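Local coordinates for TPR repeat-containing protein (Cytophaga hutchinsonii, PDB 3U4T) that is of unknown function but, as a tetratricopeptide-repeat helical array, probably serves as a scaffold for binding other proteins, at residues A[126-131]-A[150-155]; A[143-148]-A[165-170]; A[219-224]-A[245-250]; A[225-230]-A[241-246]. The protein carries 1 engineered substitution. All coordinates share one frame; numbering follows the deposited sequence.

Contact 1 (A[126-131]-A[150-155])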
loop_
_atom_site.group_PDB
_atom_site.type_symbol
_atom_site.label_atom_id
_atom_site.label_comp_id
_atom_site.label_asym_id
_atom_site.label_seq_id
_atom_site.Cartn_x
_atom_site.Cartn_y
_atom_site.Cartn_z
ATOM N N LEU A 126 3.943 -2.084 16.848
ATOM C CA LEU A 126 2.490 -2.208 16.818
ATOM C C LEU A 126 2.061 -2.559 15.388
ATOM O O LEU A 126 1.280 -3.483 15.178
ATOM C CB LEU A 126 1.849 -0.894 17.286
ATOM C CG LEU A 126 0.355 -0.827 17.594
ATOM C CD1 LEU A 126 -0.028 -1.987 18.496
ATOM C CD2 LEU A 126 0.043 0.502 18.271
ATOM N N ALA A 127 2.587 -1.833 14.404
ATOM C CA ALA A 127 2.264 -2.080 12.993
ATOM C C ALA A 127 2.540 -3.535 12.602
ATOM O O ALA A 127 1.712 -4.190 11.956
ATOM C CB ALA A 127 3.075 -1.143 12.100
ATOM N N ILE A 128 3.708 -4.035 12.995
ATOM C CA ILE A 128 4.082 -5.407 12.707
ATOM C C ILE A 128 3.139 -6.380 13.394
ATOM O O ILE A 128 2.688 -7.351 12.776
ATOM C CB ILE A 128 5.499 -5.720 13.201
ATOM C CG1 ILE A 128 6.515 -4.864 12.450
ATOM C CG2 ILE A 128 5.785 -7.210 13.015
ATOM C CD1 ILE A 128 7.922 -5.047 12.955
ATOM N N GLN A 129 2.860 -6.136 14.679
ATOM C CA GLN A 129 1.968 -7.019 15.437
ATOM C C GLN A 129 0.668 -7.250 14.695
ATOM O O GLN A 129 0.238 -8.397 14.521
ATOM C CB GLN A 129 1.613 -6.457 16.820
ATOM C CG GLN A 129 0.524 -7.312 17.481
ATOM C CD GLN A 129 -0.398 -6.557 18.428
ATOM O OE1 GLN A 129 -1.513 -7.001 18.688
ATOM N NE2 GLN A 129 0.071 -5.429 18.967
ATOM N N TYR A 130 0.041 -6.154 14.267
ATOM C CA TYR A 130 -1.223 -6.224 13.556
ATOM C C TYR A 130 -1.115 -6.736 12.125
ATOM O O TYR A 130 -2.018 -7.427 11.643
ATOM C CB TYR A 130 -1.916 -4.865 13.582
ATOM C CG TYR A 130 -2.809 -4.669 14.789
ATOM C CD1 TYR A 130 -4.198 -4.794 14.689
ATOM C CD2 TYR A 130 -2.269 -4.389 16.036
ATOM C CE1 TYR A 130 -5.028 -4.644 15.817
ATOM C CE2 TYR A 130 -3.086 -4.239 17.164
ATOM C CZ TYR A 130 -4.461 -4.370 17.044
ATOM O OH TYR A 130 -5.258 -4.241 18.156
HETATM N N MSE A 131 -0.026 -6.394 11.437
HETATM C CA MSE A 131 0.151 -6.886 10.079
HETATM C C MSE A 131 0.314 -8.411 10.114
HETATM O O MSE A 131 -0.097 -9.098 9.187
HETATM C CB MSE A 131 1.363 -6.234 9.414
HETATM C CG MSE A 131 1.038 -4.934 8.679
HETATM SE SE MSE A 131 2.632 -4.082 8.057
HETATM C CE MSE A 131 1.883 -2.313 7.741
ATOM N N GLN A 150 8.308 -4.335 4.729
ATOM C CA GLN A 150 8.691 -2.952 4.902
ATOM C C GLN A 150 8.645 -2.603 6.381
ATOM O O GLN A 150 9.504 -1.874 6.882
ATOM C CB GLN A 150 7.745 -2.039 4.133
ATOM C CG GLN A 150 7.849 -2.174 2.627
ATOM C CD GLN A 150 6.932 -1.210 1.925
ATOM O OE1 GLN A 150 5.719 -1.380 1.925
ATOM N NE2 GLN A 150 7.505 -0.171 1.341
ATOM N N ALA A 151 7.643 -3.113 7.090
ATOM C CA ALA A 151 7.553 -2.811 8.517
ATOM C C ALA A 151 8.790 -3.367 9.205
ATOM O O ALA A 151 9.411 -2.677 10.004
ATOM C CB ALA A 151 6.297 -3.412 9.120
ATOM N N TYR A 152 9.145 -4.611 8.886
ATOM C CA TYR A 152 10.334 -5.243 9.460
ATOM C C TYR A 152 11.588 -4.420 9.148
ATOM O O TYR A 152 12.387 -4.125 10.029
ATOM C CB TYR A 152 10.514 -6.661 8.902
ATOM C CG TYR A 152 9.564 -7.703 9.445
ATOM C CD1 TYR A 152 9.257 -7.754 10.807
ATOM C CD2 TYR A 152 9.023 -8.680 8.613
ATOM C CE1 TYR A 152 8.439 -8.752 11.326
ATOM C CE2 TYR A 152 8.201 -9.689 9.123
ATOM C CZ TYR A 152 7.914 -9.718 10.478
ATOM O OH TYR A 152 7.102 -10.711 10.980
ATOM N N TYR A 153 11.746 -4.053 7.881
ATOM C CA TYR A 153 12.897 -3.280 7.429
ATOM C C TYR A 153 13.109 -2.015 8.238
ATOM O O TYR A 153 14.201 -1.754 8.736
ATOM C CB TYR A 153 12.724 -2.890 5.957
ATOM C CG TYR A 153 13.823 -2.000 5.411
ATOM C CD1 TYR A 153 14.990 -2.547 4.870
ATOM C CD2 TYR A 153 13.681 -0.614 5.405
ATOM C CE1 TYR A 153 15.988 -1.734 4.325
ATOM C CE2 TYR A 153 14.674 0.215 4.868
ATOM C CZ TYR A 153 15.825 -0.353 4.326
ATOM O OH TYR A 153 16.810 0.454 3.788
ATOM N N TYR A 154 12.058 -1.212 8.349
ATOM C CA TYR A 154 12.170 0.030 9.078
ATOM C C TYR A 154 12.274 -0.228 10.564
ATOM O O TYR A 154 12.625 0.669 11.328
ATOM C CB TYR A 154 10.999 0.946 8.724
ATOM C CG TYR A 154 11.146 1.533 7.350
ATOM C CD1 TYR A 154 12.219 2.361 7.039
ATOM C CD2 TYR A 154 10.218 1.260 6.352
ATOM C CE1 TYR A 154 12.361 2.904 5.758
ATOM C CE2 TYR A 154 10.351 1.800 5.074
ATOM C CZ TYR A 154 11.420 2.618 4.783
ATOM O OH TYR A 154 11.538 3.152 3.510
ATOM N N ASN A 155 11.987 -1.459 10.976
ATOM C CA ASN A 155 12.117 -1.813 12.388
ATOM C C ASN A 155 13.492 -2.442 12.566
ATOM O O ASN A 155 13.819 -3.025 13.609
ATOM C CB ASN A 155 11.036 -2.798 12.832
ATOM C CG ASN A 155 10.888 -2.842 14.344
ATOM O OD1 ASN A 155 10.857 -1.798 15.001
ATOM N ND2 ASN A 155 10.783 -4.044 14.902
#

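Contact 2 (A[143-148]-A[165-170])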
loop_
_atom_site.group_PDB
_atom_site.type_symbol
_atom_site.label_atom_id
_atom_site.label_comp_id
_atom_site.label_asym_id
_atom_site.label_seq_id
_atom_site.Cartn_x
_atom_site.Cartn_y
_atom_site.Cartn_z
ATOM N N LYS A 143 0.811 -8.273 -1.253
ATOM C CA LYS A 143 0.823 -6.993 -0.554
ATOM C C LYS A 143 0.989 -7.220 0.939
ATOM O O LYS A 143 1.752 -6.518 1.595
ATOM C CB LYS A 143 -0.474 -6.235 -0.839
ATOM C CG LYS A 143 -0.621 -4.903 -0.119
ATOM C CD LYS A 143 -1.984 -4.273 -0.425
ATOM C CE LYS A 143 -2.063 -3.716 -1.847
ATOM N NZ LYS A 143 -1.800 -2.243 -1.901
ATOM N N VAL A 144 0.277 -8.204 1.478
ATOM C CA VAL A 144 0.402 -8.506 2.892
ATOM C C VAL A 144 1.879 -8.697 3.226
ATOM O O VAL A 144 2.389 -8.144 4.202
ATOM C CB VAL A 144 -0.343 -9.797 3.264
ATOM C CG1 VAL A 144 0.035 -10.234 4.669
ATOM C CG2 VAL A 144 -1.834 -9.567 3.170
ATOM N N PHE A 145 2.572 -9.481 2.409
ATOM C CA PHE A 145 3.984 -9.734 2.652
ATOM C C PHE A 145 4.894 -8.560 2.284
ATOM O O PHE A 145 5.977 -8.407 2.856
ATOM C CB PHE A 145 4.421 -10.995 1.917
ATOM C CG PHE A 145 3.855 -12.259 2.496
ATOM C CD1 PHE A 145 2.991 -13.056 1.751
ATOM C CD2 PHE A 145 4.211 -12.667 3.772
ATOM C CE1 PHE A 145 2.497 -14.242 2.263
ATOM C CE2 PHE A 145 3.723 -13.853 4.297
ATOM C CZ PHE A 145 2.863 -14.643 3.539
ATOM N N TYR A 146 4.451 -7.735 1.339
ATOM C CA TYR A 146 5.222 -6.573 0.905
ATOM C C TYR A 146 5.227 -5.486 1.994
ATOM O O TYR A 146 6.272 -4.900 2.318
ATOM C CB TYR A 146 4.623 -6.007 -0.380
ATOM C CG TYR A 146 5.293 -4.744 -0.875
ATOM C CD1 TYR A 146 4.540 -3.639 -1.265
ATOM C CD2 TYR A 146 6.681 -4.660 -0.973
ATOM C CE1 TYR A 146 5.152 -2.476 -1.738
ATOM C CE2 TYR A 146 7.300 -3.502 -1.448
ATOM C CZ TYR A 146 6.530 -2.416 -1.826
ATOM O OH TYR A 146 7.142 -1.273 -2.287
ATOM N N GLU A 147 4.045 -5.228 2.550
ATOM C CA GLU A 147 3.883 -4.235 3.601
ATOM C C GLU A 147 4.444 -4.714 4.925
ATOM O O GLU A 147 4.876 -3.911 5.749
ATOM C CB GLU A 147 2.407 -3.863 3.751
ATOM C CG GLU A 147 1.996 -2.722 2.829
ATOM C CD GLU A 147 0.513 -2.685 2.564
ATOM O OE1 GLU A 147 -0.230 -3.440 3.232
ATOM O OE2 GLU A 147 0.091 -1.896 1.689
ATOM N N LEU A 148 4.445 -6.025 5.130
ATOM C CA LEU A 148 4.975 -6.564 6.360
ATOM C C LEU A 148 6.492 -6.476 6.302
ATOM O O LEU A 148 7.134 -6.100 7.287
ATOM C CB LEU A 148 4.510 -8.011 6.552
ATOM C CG LEU A 148 5.031 -8.765 7.786
ATOM C CD1 LEU A 148 4.838 -7.955 9.063
ATOM C CD2 LEU A 148 4.304 -10.090 7.874
ATOM N N PHE A 165 10.203 -10.625 1.938
ATOM C CA PHE A 165 10.283 -10.184 0.550
ATOM C C PHE A 165 10.459 -11.411 -0.345
ATOM O O PHE A 165 10.022 -11.419 -1.496
ATOM C CB PHE A 165 11.436 -9.192 0.349
ATOM C CG PHE A 165 11.221 -7.871 1.030
ATOM C CD1 PHE A 165 9.998 -7.197 0.907
ATOM C CD2 PHE A 165 12.226 -7.303 1.814
ATOM C CE1 PHE A 165 9.791 -5.975 1.557
ATOM C CE2 PHE A 165 12.026 -6.088 2.461
ATOM C CZ PHE A 165 10.810 -5.427 2.337
ATOM N N VAL A 166 11.107 -12.446 0.189
ATOM C CA VAL A 166 11.286 -13.689 -0.553
ATOM C C VAL A 166 9.896 -14.250 -0.838
ATOM O O VAL A 166 9.676 -14.897 -1.853
ATOM C CB VAL A 166 12.063 -14.744 0.257
ATOM C CG1 VAL A 166 11.877 -16.112 -0.371
ATOM C CG2 VAL A 166 13.536 -14.390 0.296
ATOM N N LYS A 167 8.963 -14.002 0.079
ATOM C CA LYS A 167 7.589 -14.468 -0.075
ATOM C C LYS A 167 6.864 -13.717 -1.170
ATOM O O LYS A 167 6.037 -14.301 -1.881
ATOM C CB LYS A 167 6.806 -14.304 1.230
ATOM C CG LYS A 167 6.952 -15.444 2.210
ATOM C CD LYS A 167 6.240 -16.689 1.699
ATOM C CE LYS A 167 6.249 -17.782 2.754
ATOM N NZ LYS A 167 5.457 -18.962 2.332
ATOM N N VAL A 168 7.141 -12.420 -1.300
ATOM C CA VAL A 168 6.491 -11.637 -2.348
ATOM C C VAL A 168 6.926 -12.227 -3.691
ATOM O O VAL A 168 6.127 -12.398 -4.608
ATOM C CB VAL A 168 6.893 -10.151 -2.277
ATOM C CG1 VAL A 168 6.291 -9.379 -3.451
ATOM C CG2 VAL A 168 6.405 -9.553 -0.969
ATOM N N LEU A 169 8.207 -12.552 -3.788
ATOM C CA LEU A 169 8.751 -13.145 -5.001
ATOM C C LEU A 169 8.142 -14.509 -5.284
ATOM O O LEU A 169 7.771 -14.795 -6.416
ATOM C CB LEU A 169 10.275 -13.269 -4.893
ATOM C CG LEU A 169 10.987 -11.935 -5.111
ATOM C CD1 LEU A 169 12.450 -12.070 -4.735
ATOM C CD2 LEU A 169 10.810 -11.497 -6.564
ATOM N N GLU A 170 8.038 -15.346 -4.257
ATOM C CA GLU A 170 7.469 -16.675 -4.431
ATOM C C GLU A 170 6.084 -16.614 -5.052
ATOM O O GLU A 170 5.764 -17.388 -5.946
ATOM C CB GLU A 170 7.359 -17.396 -3.094
ATOM C CG GLU A 170 8.667 -17.696 -2.402
ATOM C CD GLU A 170 8.466 -18.561 -1.169
ATOM O OE1 GLU A 170 7.312 -18.658 -0.694
ATOM O OE2 GLU A 170 9.459 -19.134 -0.675
#

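Contact 3 (A[219-224]-A[245-250])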
loop_
_atom_site.group_PDB
_atom_site.type_symbol
_atom_site.label_atom_id
_atom_site.label_comp_id
_atom_site.label_asym_id
_atom_site.label_seq_id
_atom_site.Cartn_x
_atom_site.Cartn_y
_atom_site.Cartn_z
ATOM N N GLU A 219 14.238 3.081 -9.852
ATOM C CA GLU A 219 14.755 1.781 -9.425
ATOM C C GLU A 219 16.079 1.465 -10.145
ATOM O O GLU A 219 17.044 1.016 -9.525
ATOM C CB GLU A 219 13.744 0.653 -9.705
ATOM C CG GLU A 219 12.399 0.726 -8.971
ATOM C CD GLU A 219 11.483 1.824 -9.494
ATOM O OE1 GLU A 219 11.512 2.114 -10.703
ATOM O OE2 GLU A 219 10.716 2.393 -8.696
ATOM N N LEU A 220 16.125 1.703 -11.451
ATOM C CA LEU A 220 17.329 1.436 -12.235
ATOM C C LEU A 220 18.499 2.304 -11.790
ATOM O O LEU A 220 19.647 1.852 -11.727
ATOM C CB LEU A 220 17.051 1.657 -13.727
ATOM C CG LEU A 220 16.247 0.529 -14.372
ATOM C CD1 LEU A 220 15.706 1.001 -15.705
ATOM C CD2 LEU A 220 17.128 -0.729 -14.528
ATOM N N ILE A 221 18.198 3.555 -11.476
ATOM C CA ILE A 221 19.227 4.475 -11.032
ATOM C C ILE A 221 19.790 3.998 -9.704
ATOM O O ILE A 221 21.005 4.023 -9.499
ATOM C CB ILE A 221 18.655 5.899 -10.905
ATOM C CG1 ILE A 221 18.473 6.485 -12.309
ATOM C CG2 ILE A 221 19.569 6.771 -10.058
ATOM C CD1 ILE A 221 17.945 7.907 -12.333
ATOM N N GLU A 222 18.905 3.564 -8.804
ATOM C CA GLU A 222 19.328 3.067 -7.493
ATOM C C GLU A 222 20.179 1.811 -7.664
ATOM O O GLU A 222 21.214 1.648 -7.019
ATOM C CB GLU A 222 18.109 2.739 -6.623
ATOM C CG GLU A 222 18.432 2.105 -5.260
ATOM C CD GLU A 222 17.171 1.849 -4.447
ATOM O OE1 GLU A 222 17.153 0.954 -3.569
ATOM O OE2 GLU A 222 16.184 2.568 -4.697
ATOM N N ALA A 223 19.725 0.921 -8.538
ATOM C CA ALA A 223 20.432 -0.320 -8.794
ATOM C C ALA A 223 21.817 -0.025 -9.365
ATOM O O ALA A 223 22.817 -0.559 -8.896
ATOM C CB ALA A 223 19.632 -1.174 -9.756
ATOM N N ASN A 224 21.884 0.842 -10.365
ATOM C CA ASN A 224 23.169 1.168 -10.966
ATOM C C ASN A 224 24.100 1.908 -10.020
ATOM O O ASN A 224 25.320 1.715 -10.068
ATOM C CB ASN A 224 22.967 1.979 -12.248
ATOM C CG ASN A 224 22.622 1.104 -13.440
ATOM O OD1 ASN A 224 23.472 0.396 -13.975
ATOM N ND2 ASN A 224 21.370 1.143 -13.855
ATOM N N LYS A 245 27.332 5.267 -16.425
ATOM C CA LYS A 245 26.807 5.651 -17.721
ATOM C C LYS A 245 25.341 5.275 -17.832
ATOM O O LYS A 245 24.537 6.066 -18.306
ATOM C CB LYS A 245 27.617 5.002 -18.851
ATOM C CG LYS A 245 29.015 5.601 -19.036
ATOM C CD LYS A 245 29.837 4.844 -20.081
ATOM C CE LYS A 245 31.246 5.426 -20.215
ATOM N NZ LYS A 245 32.204 4.467 -20.841
ATOM N N ASN A 246 24.972 4.081 -17.388
ATOM C CA ASN A 246 23.567 3.692 -17.478
ATOM C C ASN A 246 22.651 4.706 -16.813
ATOM O O ASN A 246 21.499 4.872 -17.218
ATOM C CB ASN A 246 23.345 2.334 -16.844
ATOM C CG ASN A 246 24.205 1.284 -17.464
ATOM O OD1 ASN A 246 24.500 1.350 -18.659
ATOM N ND2 ASN A 246 24.616 0.302 -16.670
ATOM N N ILE A 247 23.165 5.389 -15.795
ATOM C CA ILE A 247 22.373 6.382 -15.086
ATOM C C ILE A 247 22.154 7.650 -15.909
ATOM O O ILE A 247 21.029 8.163 -15.975
ATOM C CB ILE A 247 23.026 6.742 -13.751
ATOM C CG1 ILE A 247 23.069 5.492 -12.875
ATOM C CG2 ILE A 247 22.241 7.867 -13.058
ATOM C CD1 ILE A 247 23.869 5.660 -11.616
ATOM N N LEU A 248 23.219 8.155 -16.532
ATOM C CA LEU A 248 23.123 9.357 -17.366
ATOM C C LEU A 248 22.196 9.072 -18.544
ATOM O O LEU A 248 21.390 9.923 -18.928
ATOM C CB LEU A 248 24.507 9.768 -17.879
ATOM C CG LEU A 248 25.501 10.238 -16.813
ATOM C CD1 LEU A 248 26.867 10.544 -17.409
ATOM C CD2 LEU A 248 24.922 11.470 -16.166
ATOM N N ALA A 249 22.315 7.875 -19.120
ATOM C CA ALA A 249 21.469 7.462 -20.241
ATOM C C ALA A 249 19.996 7.607 -19.828
ATOM O O ALA A 249 19.117 7.817 -20.671
ATOM C CB ALA A 249 21.779 5.996 -20.629
ATOM N N LEU A 250 19.737 7.486 -18.526
ATOM C CA LEU A 250 18.385 7.602 -17.967
ATOM C C LEU A 250 18.130 9.014 -17.446
ATOM O O LEU A 250 16.994 9.478 -17.395
ATOM C CB LEU A 250 18.208 6.622 -16.796
ATOM C CG LEU A 250 18.013 5.127 -17.050
ATOM C CD1 LEU A 250 18.443 4.337 -15.829
ATOM C CD2 LEU A 250 16.565 4.860 -17.380
#

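Contact 4 (A[225-230]-A[241-246])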
loop_
_atom_site.group_PDB
_atom_site.type_symbol
_atom_site.label_atom_id
_atom_site.label_comp_id
_atom_site.label_asym_id
_atom_site.label_seq_id
_atom_site.Cartn_x
_atom_site.Cartn_y
_atom_site.Cartn_z
ATOM N N GLU A 225 23.530 2.753 -9.163
ATOM C CA GLU A 225 24.327 3.505 -8.211
ATOM C C GLU A 225 25.021 2.537 -7.273
ATOM O O GLU A 225 26.209 2.666 -7.021
ATOM C CB GLU A 225 23.457 4.480 -7.416
ATOM C CG GLU A 225 23.174 5.799 -8.126
ATOM C CD GLU A 225 22.606 6.857 -7.189
ATOM O OE1 GLU A 225 22.737 6.692 -5.960
ATOM O OE2 GLU A 225 22.041 7.860 -7.672
ATOM N N TYR A 226 24.283 1.566 -6.757
ATOM C CA TYR A 226 24.879 0.584 -5.861
ATOM C C TYR A 226 26.031 -0.109 -6.595
ATOM O O TYR A 226 27.155 -0.161 -6.107
ATOM C CB TYR A 226 23.839 -0.460 -5.447
ATOM C CG TYR A 226 24.439 -1.626 -4.686
ATOM C CD1 TYR A 226 24.687 -1.538 -3.314
ATOM C CD2 TYR A 226 24.826 -2.795 -5.346
ATOM C CE1 TYR A 226 25.295 -2.569 -2.626
ATOM C CE2 TYR A 226 25.445 -3.827 -4.660
ATOM C CZ TYR A 226 25.674 -3.711 -3.306
ATOM O OH TYR A 226 26.276 -4.746 -2.628
ATOM N N ILE A 227 25.737 -0.632 -7.780
ATOM C CA ILE A 227 26.748 -1.318 -8.560
ATOM C C ILE A 227 27.977 -0.439 -8.767
ATOM O O ILE A 227 29.103 -0.867 -8.495
ATOM C CB ILE A 227 26.184 -1.759 -9.928
ATOM C CG1 ILE A 227 24.958 -2.645 -9.719
ATOM C CG2 ILE A 227 27.237 -2.547 -10.703
ATOM C CD1 ILE A 227 25.260 -3.923 -8.984
ATOM N N ALA A 228 27.769 0.790 -9.236
ATOM C CA ALA A 228 28.897 1.704 -9.468
ATOM C C ALA A 228 29.772 1.886 -8.228
ATOM O O ALA A 228 31.000 1.950 -8.340
ATOM C CB ALA A 228 28.398 3.056 -9.967
ATOM N N TYR A 229 29.150 1.963 -7.052
ATOM C CA TYR A 229 29.905 2.104 -5.809
ATOM C C TYR A 229 30.558 0.772 -5.462
ATOM O O TYR A 229 31.705 0.723 -5.041
ATOM C CB TYR A 229 28.996 2.549 -4.656
ATOM C CG TYR A 229 28.519 3.991 -4.763
ATOM C CD1 TYR A 229 29.423 5.039 -4.989
ATOM C CD2 TYR A 229 27.169 4.313 -4.610
ATOM C CE1 TYR A 229 28.990 6.370 -5.055
ATOM C CE2 TYR A 229 26.727 5.642 -4.672
ATOM C CZ TYR A 229 27.642 6.664 -4.893
ATOM O OH TYR A 229 27.210 7.973 -4.925
ATOM N N TYR A 230 29.823 -0.316 -5.637
ATOM C CA TYR A 230 30.374 -1.623 -5.339
ATOM C C TYR A 230 31.676 -1.797 -6.114
ATOM O O TYR A 230 32.685 -2.255 -5.574
ATOM C CB TYR A 230 29.413 -2.722 -5.782
ATOM C CG TYR A 230 30.032 -4.096 -5.696
ATOM C CD1 TYR A 230 30.062 -4.790 -4.487
ATOM C CD2 TYR A 230 30.636 -4.678 -6.810
ATOM C CE1 TYR A 230 30.676 -6.030 -4.384
ATOM C CE2 TYR A 230 31.258 -5.920 -6.721
ATOM C CZ TYR A 230 31.274 -6.592 -5.509
ATOM O OH TYR A 230 31.862 -7.834 -5.436
ATOM N N ASP A 241 32.304 2.687 -14.307
ATOM C CA ASP A 241 31.991 3.753 -15.243
ATOM C C ASP A 241 30.764 3.399 -16.079
ATOM O O ASP A 241 29.917 4.254 -16.368
ATOM C CB ASP A 241 33.189 4.025 -16.149
ATOM C CG ASP A 241 34.303 4.753 -15.429
ATOM O OD1 ASP A 241 34.055 5.268 -14.312
ATOM O OD2 ASP A 241 35.421 4.814 -15.983
ATOM N N ALA A 242 30.665 2.130 -16.460
ATOM C CA ALA A 242 29.539 1.664 -17.258
ATOM C C ALA A 242 28.237 1.876 -16.492
ATOM O O ALA A 242 27.225 2.279 -17.063
ATOM C CB ALA A 242 29.713 0.175 -17.602
ATOM N N ALA A 243 28.265 1.596 -15.194
ATOM C CA ALA A 243 27.078 1.764 -14.377
ATOM C C ALA A 243 26.763 3.252 -14.301
ATOM O O ALA A 243 25.603 3.660 -14.415
ATOM C CB ALA A 243 27.310 1.188 -12.987
ATOM N N TRP A 244 27.806 4.063 -14.120
ATOM C CA TRP A 244 27.648 5.511 -14.043
ATOM C C TRP A 244 27.051 5.995 -15.350
ATOM O O TRP A 244 26.342 7.003 -15.384
ATOM C CB TRP A 244 28.999 6.191 -13.815
ATOM C CG TRP A 244 29.489 6.147 -12.394
ATOM C CD1 TRP A 244 30.749 5.838 -11.975
ATOM C CD2 TRP A 244 28.738 6.452 -11.209
ATOM N NE1 TRP A 244 30.834 5.932 -10.607
ATOM C CE2 TRP A 244 29.622 6.312 -10.114
ATOM C CE3 TRP A 244 27.417 6.841 -10.970
ATOM C CZ2 TRP A 244 29.214 6.531 -8.799
ATOM C CZ3 TRP A 244 27.018 7.062 -9.656
ATOM C CH2 TRP A 244 27.919 6.910 -8.589
ATOM N N LYS A 245 27.332 5.267 -16.425
ATOM C CA LYS A 245 26.807 5.651 -17.721
ATOM C C LYS A 245 25.341 5.275 -17.832
ATOM O O LYS A 245 24.537 6.066 -18.306
ATOM C CB LYS A 245 27.617 5.002 -18.851
ATOM C CG LYS A 245 29.015 5.601 -19.036
ATOM C CD LYS A 245 29.837 4.844 -20.081
ATOM C CE LYS A 245 31.246 5.426 -20.215
ATOM N NZ LYS A 245 32.204 4.467 -20.841
ATOM N N ASN A 246 24.972 4.081 -17.388
ATOM C CA ASN A 246 23.567 3.692 -17.478
ATOM C C ASN A 246 22.651 4.706 -16.813
ATOM O O ASN A 246 21.499 4.872 -17.218
ATOM C CB ASN A 246 23.345 2.334 -16.844
ATOM C CG ASN A 246 24.205 1.284 -17.464
ATOM O OD1 ASN A 246 24.500 1.350 -18.659
ATOM N ND2 ASN A 246 24.616 0.302 -16.670
#

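Contact 1 (A[126-131]-A[150-155])
I128 reaches from helix 124-131 to A151, Y152 and N155 at the end of helix 142-154, an antiparallel helix pair in the tetratricopeptide-repeat stack. The axes of segments 126-131 and 150-154 run at 154°, 9.5 Å apart. The isoleucine spreads over three residues: CG1 of I128 rests on CB of A151 at 3.6 Å, while CG2 of I128 meets CE1 of Y152 at 3.5 Å. Beside A151 the selenomethionine M131 adds a second apolar partner, its SE lying 3.9 Å from CB of the alanine. The small methyl of A151 is thus shared by two larger side chains from the facing helix. Further out, the hydroxyl of Y152 is hydrogen-bonded to E132 and ND2 of N155 to E157, which fixes the groups that flank I128. With CG1 of I128 anti to the carbonyl carbon (chi1 -64°) and the chain extended beyond it (chi2 176°), CD1 passes the Y152 ring and lies 3.6 Å from ND2 of N155.

Contact 2 (A[143-148]-A[165-170])
F145 offers one face of its ring to the aliphatic start of K167, a CH-pi contact in which CB of the lysine stands 4.0 Å from the ring centroid and 17° off the normal. The methylene is offset toward the CG side of the ring, with CB of K167 3.8 Å from CG of F145. Beyond it the lysine chain bends at chi2 (-70°) and leads away, ending in a salt bridge to E170 within its own helix. Cut back to an alanine, position F145 would lose the ring face, which would probably leave CB of K167 uncovered and open a gap between the helices. Apolar contact continues through V168, whose CG2 is 3.8 Å from CB of F145. Against the backbone, the same CG2 of V168 presses on N of Y146, 3.5 Å away. Aromatic groups meet more loosely, CE1 of F165 approaching CD2 of Y146 at 4.2 Å, and the edge of the F165 ring also lies near O of Y146. Segments 143-148 and 165-170 run antiparallel at 156°, on helices 142-154 and 158-171 within one tetratricopeptide repeat. W181 of helix 176-189 meets the rings of both Y146 and F165, while I135 touches F145 and L148 touches helix 124-131.

Contact 3 (A[219-224]-A[245-250])
N224, I221 and L220 meet N246, I247 and L250 in a mixed polar and apolar contact between antiparallel helices 217-233 and 237-250 near the C-terminus. N246 and N224 form its polar end: ND2 of N246 donates to OD1 of N224 over 2.9 Å in a nearly straight bond, 168° at the hydrogen. The donor approaches from above the carbonyl plane of N224, and the two amide planes are 64° apart. On its own helix, ND2 of N224 donates to O of L220 at 2.8 Å. That carbonyl also takes the backbone N-H of N224, from the opposite face. Held at both ends, ND2 on L220 O and OD1 by N246, the amide is probably restrained from flipping. A leucine in place of N224 would probably leave the amide of N246 without this acceptor and L220 O without its second donor. CB of N224 lies 3.6 Å from CG1 of I247, and CG2 of I247 packs against CG1 of I221 at 4.1 Å. CD1 of L250 reaches CB of L220 at 3.7 Å and also CG1 of I221. Helix 199-209 touches L220 and N224, and helix 255-261 touches I247, consistent with the layered helical hairpins of a tetratricopeptide-repeat array.

Contact 4 (A[225-230]-A[241-246])
A228 and A243 bring segments 225-230 and 241-246 together, their axes 8.1 Å apart and antiparallel, with the two CA atoms separated by 5.2 Å. The facing methyls touch, CB of A228 being 3.7 Å from CB of A243. Beside them W244 lays its indole across the same alanine: CB of A228 sits over the six-membered ring, 3.6 Å from its centroid and 18° off the normal. With CG of W244 anti to its carbonyl carbon (chi1 -79°), the ring swings over to the opposite helix. Its far edge then points at the face of Y229 in a T-shaped pair, planes at 88°, and CH2 of W244 lies 3.7 Å from CZ of Y229. CG of E225 brushes CZ3 of the indole at 4.3 Å. On the W244 side, A257 and L261 of helix 255-261 add further packing. Small residues at the closest point with a large aromatic beside them are consistent with a closely packed helical hairpin such as those from which tetratricopeptide-repeat proteins are built.

How the contacts relate
Contacts 1 and 2 lie nearer the middle of the chain and share helix 142-154: contact 1 uses its C-terminal end against helix 124-131, contact 2 its N-terminal half against helix 158-171. They touch, among other places, where SE of M131 lies 3.2 Å from O of E147. Contacts 3 and 4 hold a single helix pair, 217-233 with 237-250, at neighbouring levels, their centres about 7 Å apart and both farther from the chain's centre. Contacts 1, 2 and 4 are mostly buried, without hydrogen bonds across them; contact 3 is partly buried and carries an amide-amide bond. Aliphatic packing dominates contact 1, whereas aromatic faces receive aliphatic carbons in contacts 2 and 4.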